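Local coordinates for bifunctional endomannanase/endoglucanase (Caldanaerobius polysaccharolyticus, PDB 3W0K), which probably hydrolyses internal beta-1,4 linkages in mannan and cellulose chains, as a glycoside hydrolase of family 5, at residues A[129-134]-A[170-175]; A[153-158]-A[184-189]. All blocks are in the same frame, centred on the assembly; numbering follows the deposited sequence.

Contact 1: A[129-134]-A[170-175]; sequences FLSFDL and EIVIDG
Asp133 and Val172 mark the tight end of this parallel strand pairing: their CA atoms are 4.3 Å apart, and the two side chains cross obliquely, Asp133 OD1 3.8 Å from Val172 CG1. CG of Asp133 lies anti to the backbone N (chi1 -175°), which carries the acid forward along the strand to Asp174. There Asp133 OD1 and Asp174 OD1 come within 2.7 Å, the two side chains crossing at about a right angle and the carboxylate planes turned 49° apart. Arg40 forms a salt bridge to OD2 of Asp133, and Arg196 does the same for OD2 of Asp174, so positive charge lies beside both acids. With an alanine here in place of Asp133, Arg40 would probably lose its carboxylate mate, and Asp174 OD1 the oxygen beside it.

Three backbone bonds hold the strands together. Phe132 N gives its hydrogen to Glu170 O, Val172 N reaches Phe132 O at 2.7 Å with an almost straight N-H (165°), and Leu134 N bonds to Val172 O at 3.0 Å. On the opposite face Leu134 CG rests on Ile171 CG2 at 3.7 Å, a purely apolar touch.

The Glu170 end is the more open side. That glutamate is partly exposed, whereas the other touching residues are buried, and a water spans the polar ends, 2.8 Å from Ser131 OG and donating to Glu170 OE1 over 3.1 Å. Ser131 OG is also bonded to His78.

The two strands stand side by side in the eight-stranded TIM barrel and belong to one beta-alpha-beta unit. Ser131, Asp133 and Val172 face its interior, strands 78-83 and 192-197 flank the pair, and helix 148-165 packs over Leu134, Ile171 and Ile173.

Contact 2: A[153-158]-A[184-189]; sequences SLIIRT and PELAHL
One residue before Ile155 and Ile156, the two isoleucines that meet Leu186 and Leu189, the carbonyl oxygen of Leu154 is gripped twice by one residue: Thr158 OG1 donates to Leu154 O at 2.9 Å, and Thr158 N donates to the same Leu154 O at 3.0 Å. The hydroxyl comes in 34° out of the carbonyl plane, and the amide approaches from the other face. The hydroxyl bond ties the threonine side chain back onto its own turn and probably fixes its rotation; the amide bond is the helix's own. This is the outer layer of a TIM barrel: helix 148-165 belongs to the ring of helices around the sheet, and 184-189 lies in the loop leading to strand 192-197.

Leu154 and Thr158 pack on the neighbouring helix 105-121, while Ile155 and Ile156 meet the loop. The contact between the segments is wholly apolar and small. Leu186 and Leu189 are three residues apart in a loop with a short 3-10 turn at 184-185, where Ala187 N bonds to Pro184 O and Leu189 N to Leu186 O; both leucines point toward the helix. Ile155 offers CG2 to the pair and crosses Leu186 at about a right angle; Ile156 offers CG1, meeting Leu186 CD2 at 4.0 Å, and is itself partly exposed.

Polar groups join helix and loop at two places beside this patch. Glu185 makes a salt bridge to Arg148 near the start of the helix, and Leu189 O accepts a hydrogen bond from Arg163 near its end. CG of Leu189 stands anti to the backbone N (chi1 -160°), which puts Leu189 CD2 beside both isoleucines: 3.8 Å from Ile155 CG2 and 4.2 Å from Ile156 CG1.

Contacts 1 and 2 lie on the same side of the barrel, their centres about 13 Å apart, one in the sheet and the other in the shell outside it. Along the chain their segments alternate: strand 130-133, helix 148-165, strand 170-174, then the loop at 184-189. They touch directly through Ile173, whose CG2 lies 3.8 Å from Ile155 CG2 and whose CD1 lies 3.8 Å from Leu186 CD1. Leu134 adds a second bridge, its CD1 4.0 Å from Thr158 CG2. One hydrophobic layer thus runs from the strands through the helix to the loop, so strand, helix and loop of this sector share one apolar core.

Contact 1: A[129-134]-A[170-175]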
ATOM      1  N   PHE A 129       0.817 -11.010 -13.474  1.00 10.77           N
ATOM      2  CA  PHE A 129      -0.250 -11.301 -12.522  1.00 10.10           C
ATOM      3  C   PHE A 129       0.112 -11.262 -11.038  1.00  9.35           C
ATOM      4  O   PHE A 129      -0.782 -11.187 -10.194  1.00  9.91           O
ATOM      5  CB  PHE A 129      -0.860 -12.669 -12.845  1.00 11.36           C
ATOM      6  CG  PHE A 129      -1.600 -12.708 -14.149  1.00 12.96           C
ATOM      7  CD1 PHE A 129      -2.910 -12.256 -14.224  1.00 12.96           C
ATOM      8  CD2 PHE A 129      -0.986 -13.185 -15.303  1.00 13.44           C
ATOM      9  CE1 PHE A 129      -3.606 -12.276 -15.432  1.00 13.28           C
ATOM     10  CE2 PHE A 129      -1.673 -13.210 -16.518  1.00 13.92           C
ATOM     11  CZ  PHE A 129      -2.985 -12.753 -16.579  1.00 13.36           C
ATOM     12  N   LEU A 130       1.400 -11.305 -10.708  1.00  8.85           N
ATOM     13  CA  LEU A 130       1.794 -11.319  -9.301  1.00  9.15           C
ATOM     14  C   LEU A 130       3.113 -10.627  -8.982  1.00  9.68           C
ATOM     15  O   LEU A 130       4.124 -10.856  -9.645  1.00  8.92           O
ATOM     16  CB  LEU A 130       1.856 -12.773  -8.805  1.00 10.18           C
ATOM     17  CG  LEU A 130       2.338 -13.055  -7.379  1.00  9.64           C
ATOM     18  CD1 LEU A 130       1.344 -12.524  -6.356  1.00 11.66           C
ATOM     19  CD2 LEU A 130       2.516 -14.555  -7.212  1.00 11.12           C
ATOM     20  N   SER A 131       3.086  -9.783  -7.952  1.00  9.68           N
ATOM     21  CA  SER A 131       4.282  -9.088  -7.483  1.00  8.87           C
ATOM     22  C   SER A 131       4.337  -9.185  -5.958  1.00  8.04           C
ATOM     23  O   SER A 131       3.314  -9.419  -5.308  1.00  8.92           O
ATOM     24  CB  SER A 131       4.304  -7.622  -7.939  1.00  9.68           C
ATOM     25  OG  SER A 131       3.206  -6.887  -7.432  1.00 10.55           O
ATOM     26  N   PHE A 132       5.539  -9.037  -5.404  1.00  8.37           N
ATOM     27  CA  PHE A 132       5.763  -9.112  -3.961  1.00  8.53           C
ATOM     28  C   PHE A 132       6.199  -7.754  -3.413  1.00  7.74           C
ATOM     29  O   PHE A 132       7.243  -7.239  -3.808  1.00  8.07           O
ATOM     30  CB  PHE A 132       6.885 -10.115  -3.641  1.00  9.23           C
ATOM     31  CG  PHE A 132       6.551 -11.560  -3.933  1.00  9.27           C
ATOM     32  CD1 PHE A 132       5.252 -11.969  -4.222  1.00  9.89           C
ATOM     33  CD2 PHE A 132       7.560 -12.521  -3.889  1.00  9.84           C
ATOM     34  CE1 PHE A 132       4.962 -13.314  -4.461  1.00 10.47           C
ATOM     35  CE2 PHE A 132       7.280 -13.867  -4.125  1.00 10.38           C
ATOM     36  CZ  PHE A 132       5.979 -14.264  -4.411  1.00  9.45           C
ATOM     37  N   ASP A 133       5.407  -7.198  -2.496  1.00  7.76           N
ATOM     38  CA  ASP A 133       5.695  -5.909  -1.849  1.00  8.96           C
ATOM     39  C   ASP A 133       6.253  -6.320  -0.483  1.00  7.52           C
ATOM     40  O   ASP A 133       5.505  -6.643   0.440  1.00  7.91           O
ATOM     41  CB  ASP A 133       4.388  -5.118  -1.720  1.00  9.58           C
ATOM     42  CG  ASP A 133       4.582  -3.720  -1.167  1.00 10.72           C
ATOM     43  OD1 ASP A 133       5.733  -3.259  -0.996  1.00 10.64           O
ATOM     44  OD2 ASP A 133       3.551  -3.071  -0.906  1.00  9.82           O
ATOM     45  N   LEU A 134       7.579  -6.282  -0.367  1.00  8.73           N
ATOM     46  CA  LEU A 134       8.292  -6.766   0.816  1.00  8.07           C
ATOM     47  C   LEU A 134       7.797  -6.459   2.220  1.00  7.56           C
ATOM     48  O   LEU A 134       7.542  -7.377   3.008  1.00  8.76           O
ATOM     49  CB  LEU A 134       9.791  -6.476   0.686  1.00  7.97           C
ATOM     50  CG  LEU A 134      10.417  -6.947  -0.632  1.00  8.28           C
ATOM     51  CD1 LEU A 134      11.934  -6.862  -0.522  1.00  8.73           C
ATOM     52  CD2 LEU A 134      10.011  -8.386  -0.957  1.00 10.90           C
ATOM     53  N   GLU A 170       8.495 -10.082  -9.858  1.00 10.17           N
ATOM     54  CA  GLU A 170       8.529  -8.635  -9.690  1.00  9.59           C
ATOM     55  C   GLU A 170       8.428  -8.320  -8.205  1.00  9.90           C
ATOM     56  O   GLU A 170       7.593  -8.881  -7.490  1.00 10.75           O
ATOM     57  CB  GLU A 170       7.380  -7.975 -10.457  1.00 11.69           C
ATOM     58  CG  GLU A 170       7.350  -6.454 -10.361  1.00 15.55           C
ATOM     59  CD  GLU A 170       6.272  -5.848 -11.238  1.00 19.10           C
ATOM     60  OE1 GLU A 170       5.305  -5.282 -10.693  1.00 22.45           O
ATOM     61  OE2 GLU A 170       6.388  -5.953 -12.479  1.00 24.29           O
ATOM     62  N   ILE A 171       9.300  -7.431  -7.750  1.00  9.77           N
ATOM     63  CA  ILE A 171       9.365  -7.039  -6.352  1.00 10.17           C
ATOM     64  C   ILE A 171       9.113  -5.546  -6.198  1.00 10.29           C
ATOM     65  O   ILE A 171       9.527  -4.744  -7.035  1.00 10.57           O
ATOM     66  CB  ILE A 171      10.740  -7.425  -5.751  1.00 10.29           C
ATOM     67  CG1 ILE A 171      10.886  -8.951  -5.750  1.00 10.06           C
ATOM     68  CG2 ILE A 171      10.887  -6.883  -4.334  1.00 11.25           C
ATOM     69  CD1 ILE A 171      12.298  -9.441  -5.496  1.00 12.73           C
ATOM     70  N   VAL A 172       8.393  -5.200  -5.135  1.00  9.70           N
ATOM     71  CA  VAL A 172       8.047  -3.822  -4.820  1.00  9.58           C
ATOM     72  C   VAL A 172       8.541  -3.517  -3.412  1.00  9.08           C
ATOM     73  O   VAL A 172       8.475  -4.373  -2.526  1.00  9.24           O
ATOM     74  CB  VAL A 172       6.505  -3.619  -4.839  1.00  9.05           C
ATOM     75  CG1 VAL A 172       6.151  -2.160  -4.575  1.00  9.31           C
ATOM     76  CG2 VAL A 172       5.919  -4.090  -6.163  1.00 10.44           C
ATOM     77  N   ILE A 173       9.084  -2.317  -3.224  1.00  9.50           N
ATOM     78  CA  ILE A 173       9.559  -1.884  -1.912  1.00  8.68           C
ATOM     79  C   ILE A 173       8.923  -0.542  -1.578  1.00  9.03           C
ATOM     80  O   ILE A 173       8.747   0.303  -2.460  1.00  9.99           O
ATOM     81  CB  ILE A 173      11.108  -1.786  -1.831  1.00  8.81           C
ATOM     82  CG1 ILE A 173      11.661  -0.798  -2.858  1.00 10.26           C
ATOM     83  CG2 ILE A 173      11.730  -3.163  -2.020  1.00  9.94           C
ATOM     84  CD1 ILE A 173      13.158  -0.528  -2.674  1.00 12.59           C
ATOM     85  N   ASP A 174       8.523  -0.376  -0.319  1.00  8.25           N
ATOM     86  CA  ASP A 174       7.880   0.852   0.148  1.00  9.23           C
ATOM     87  C   ASP A 174       8.878   1.892   0.634  1.00  9.02           C
ATOM     88  O   ASP A 174       9.917   1.555   1.203  1.00  8.99           O
ATOM     89  CB  ASP A 174       6.901   0.550   1.291  1.00  8.89           C
ATOM     90  CG  ASP A 174       5.634  -0.153   0.827  1.00  9.68           C
ATOM     91  OD1 ASP A 174       5.577  -0.645  -0.322  1.00  9.54           O
ATOM     92  OD2 ASP A 174       4.680  -0.210   1.631  1.00  9.69           O
ATOM     93  N   GLY A 175       8.530   3.161   0.441  1.00  9.53           N
ATOM     94  CA  GLY A 175       9.396   4.241   0.874  1.00  9.37           C
ATOM     95  C   GLY A 175       9.593   4.295   2.379  1.00  9.50           C
ATOM     96  O   GLY A 175       8.776   3.784   3.153  1.00  8.99           O
TER
HETATM   97  O   HOH W   1       3.201  -4.343  -8.675  1.00 15.93           O

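Contact 2: A[153-158]-A[184-189]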
ATOM      1  N   SER A 153      20.431  -3.054   3.311  1.00 10.16           N
ATOM      2  CA  SER A 153      21.044  -4.373   3.440  1.00 10.57           C
ATOM      3  C   SER A 153      19.991  -5.472   3.560  1.00 10.55           C
ATOM      4  O   SER A 153      20.112  -6.519   2.922  1.00 10.35           O
ATOM      5  CB  SER A 153      21.998  -4.414   4.637  1.00 14.39           C
ATOM      6  OG  SER A 153      23.143  -3.612   4.395  1.00 17.45           O
ATOM      7  N   LEU A 154      18.943  -5.219   4.343  1.00  8.89           N
ATOM      8  CA  LEU A 154      17.875  -6.199   4.513  1.00  8.64           C
ATOM      9  C   LEU A 154      17.085  -6.381   3.220  1.00  9.72           C
ATOM     10  O   LEU A 154      16.748  -7.501   2.848  1.00  9.67           O
ATOM     11  CB  LEU A 154      16.931  -5.804   5.653  1.00  9.77           C
ATOM     12  CG  LEU A 154      15.787  -6.794   5.922  1.00  8.51           C
ATOM     13  CD1 LEU A 154      16.331  -8.182   6.251  1.00 10.22           C
ATOM     14  CD2 LEU A 154      14.915  -6.267   7.057  1.00  9.59           C
ATOM     15  N   ILE A 155      16.774  -5.274   2.550  1.00  9.07           N
ATOM     16  CA  ILE A 155      16.036  -5.335   1.291  1.00  8.89           C
ATOM     17  C   ILE A 155      16.839  -6.120   0.251  1.00 10.21           C
ATOM     18  O   ILE A 155      16.301  -6.998  -0.418  1.00  9.34           O
ATOM     19  CB  ILE A 155      15.717  -3.917   0.760  1.00  9.27           C
ATOM     20  CG1 ILE A 155      14.753  -3.203   1.715  1.00  9.98           C
ATOM     21  CG2 ILE A 155      15.133  -3.982  -0.648  1.00  9.84           C
ATOM     22  CD1 ILE A 155      13.389  -3.873   1.856  1.00 11.44           C
ATOM     23  N   ILE A 156      18.135  -5.832   0.159  1.00 10.35           N
ATOM     24  CA  ILE A 156      19.006  -6.520  -0.792  1.00 10.79           C
ATOM     25  C   ILE A 156      19.078  -8.017  -0.487  1.00 10.99           C
ATOM     26  O   ILE A 156      18.994  -8.846  -1.398  1.00 11.25           O
ATOM     27  CB  ILE A 156      20.413  -5.877  -0.814  1.00  9.88           C
ATOM     28  CG1 ILE A 156      20.328  -4.481  -1.444  1.00 13.20           C
ATOM     29  CG2 ILE A 156      21.391  -6.745  -1.603  1.00 12.17           C
ATOM     30  CD1 ILE A 156      21.581  -3.647  -1.267  1.00 14.18           C
ATOM     31  N   ARG A 157      19.172  -8.367   0.795  1.00  9.76           N
ATOM     32  CA  ARG A 157      19.223  -9.770   1.189  1.00  9.29           C
ATOM     33  C   ARG A 157      17.933 -10.484   0.777  1.00  9.71           C
ATOM     34  O   ARG A 157      17.969 -11.584   0.232  1.00  9.90           O
ATOM     35  CB  ARG A 157      19.413  -9.909   2.704  1.00 10.29           C
ATOM     36  CG  ARG A 157      19.412 -11.361   3.154  1.00 12.42           C
ATOM     37  CD  ARG A 157      19.388 -11.537   4.660  1.00 11.16           C
ATOM     38  NE  ARG A 157      19.215 -12.950   4.981  1.00 11.99           N
ATOM     39  CZ  ARG A 157      18.872 -13.429   6.173  1.00 12.27           C
ATOM     40  NH1 ARG A 157      18.661 -12.607   7.197  1.00 12.45           N
ATOM     41  NH2 ARG A 157      18.694 -14.735   6.326  1.00 12.78           N
ATOM     42  N   THR A 158      16.799  -9.839   1.033  1.00  9.55           N
ATOM     43  CA  THR A 158      15.494 -10.408   0.714  1.00  9.19           C
ATOM     44  C   THR A 158      15.278 -10.547  -0.791  1.00  9.97           C
ATOM     45  O   THR A 158      14.805 -11.585  -1.259  1.00 10.84           O
ATOM     46  CB  THR A 158      14.367  -9.569   1.349  1.00  9.42           C
ATOM     47  OG1 THR A 158      14.629  -9.416   2.750  1.00 10.24           O
ATOM     48  CG2 THR A 158      13.021 -10.263   1.182  1.00 10.90           C
ATOM     49  N   PRO A 184      17.082   6.572  -3.145  1.00 14.22           N
ATOM     50  CA  PRO A 184      18.024   6.512  -4.269  1.00 14.94           C
ATOM     51  C   PRO A 184      19.094   5.433  -4.100  1.00 15.16           C
ATOM     52  O   PRO A 184      19.621   4.914  -5.086  1.00 15.33           O
ATOM     53  CB  PRO A 184      18.617   7.925  -4.298  1.00 16.09           C
ATOM     54  CG  PRO A 184      18.482   8.398  -2.887  1.00 16.46           C
ATOM     55  CD  PRO A 184      17.119   7.892  -2.491  1.00 13.89           C
ATOM     56  N   GLU A 185      19.356   5.053  -2.851  1.00 13.99           N
ATOM     57  CA  GLU A 185      20.347   4.026  -2.543  1.00 14.96           C
ATOM     58  C   GLU A 185      19.930   2.639  -3.035  1.00 15.04           C
ATOM     59  O   GLU A 185      20.760   1.737  -3.132  1.00 16.84           O
ATOM     60  CB  GLU A 185      20.655   3.992  -1.036  1.00 14.52           C
ATOM     61  CG  GLU A 185      19.474   3.622  -0.123  1.00 14.43           C
ATOM     62  CD  GLU A 185      18.578   4.804   0.248  1.00 15.26           C
ATOM     63  OE1 GLU A 185      18.676   5.885  -0.370  1.00 14.41           O
ATOM     64  OE2 GLU A 185      17.762   4.651   1.176  1.00 14.81           O
ATOM     65  N   LEU A 186      18.648   2.476  -3.357  1.00 14.22           N
ATOM     66  CA  LEU A 186      18.142   1.195  -3.848  1.00 13.37           C
ATOM     67  C   LEU A 186      17.629   1.291  -5.289  1.00 14.44           C
ATOM     68  O   LEU A 186      16.963   0.380  -5.784  1.00 14.36           O
ATOM     69  CB  LEU A 186      17.035   0.673  -2.924  1.00 13.86           C
ATOM     70  CG  LEU A 186      17.480   0.194  -1.538  1.00 14.34           C
ATOM     71  CD1 LEU A 186      16.275   0.025  -0.628  1.00 13.96           C
ATOM     72  CD2 LEU A 186      18.260  -1.113  -1.661  1.00 14.59           C
ATOM     73  N   ALA A 187      17.983   2.380  -5.967  1.00 15.57           N
ATOM     74  CA  ALA A 187      17.558   2.618  -7.346  1.00 16.42           C
ATOM     75  C   ALA A 187      18.013   1.563  -8.357  1.00 18.67           C
ATOM     76  O   ALA A 187      17.276   1.232  -9.288  1.00 20.36           O
ATOM     77  CB  ALA A 187      18.019   4.002  -7.796  1.00 18.94           C
ATOM     78  N   HIS A 188      19.215   1.026  -8.165  1.00 18.32           N
ATOM     79  CA  HIS A 188      19.773   0.037  -9.085  1.00 19.26           C
ATOM     80  C   HIS A 188      19.363  -1.415  -8.832  1.00 18.44           C
ATOM     81  O   HIS A 188      19.828  -2.322  -9.528  1.00 18.55           O
ATOM     82  CB  HIS A 188      21.295   0.154  -9.104  1.00 20.55           C
ATOM     83  N   LEU A 189      18.460  -1.633  -7.878  1.00 16.95           N
ATOM     84  CA  LEU A 189      18.026  -2.989  -7.544  1.00 16.73           C
ATOM     85  C   LEU A 189      17.016  -3.605  -8.517  1.00 16.08           C
ATOM     86  O   LEU A 189      16.753  -4.807  -8.464  1.00 16.61           O
ATOM     87  CB  LEU A 189      17.485  -3.023  -6.111  1.00 17.13           C
ATOM     88  CG  LEU A 189      17.423  -4.380  -5.408  1.00 18.95           C
ATOM     89  CD1 LEU A 189      18.779  -5.077  -5.466  1.00 18.37           C
ATOM     90  CD2 LEU A 189      16.990  -4.174  -3.964  1.00 19.46           C
TER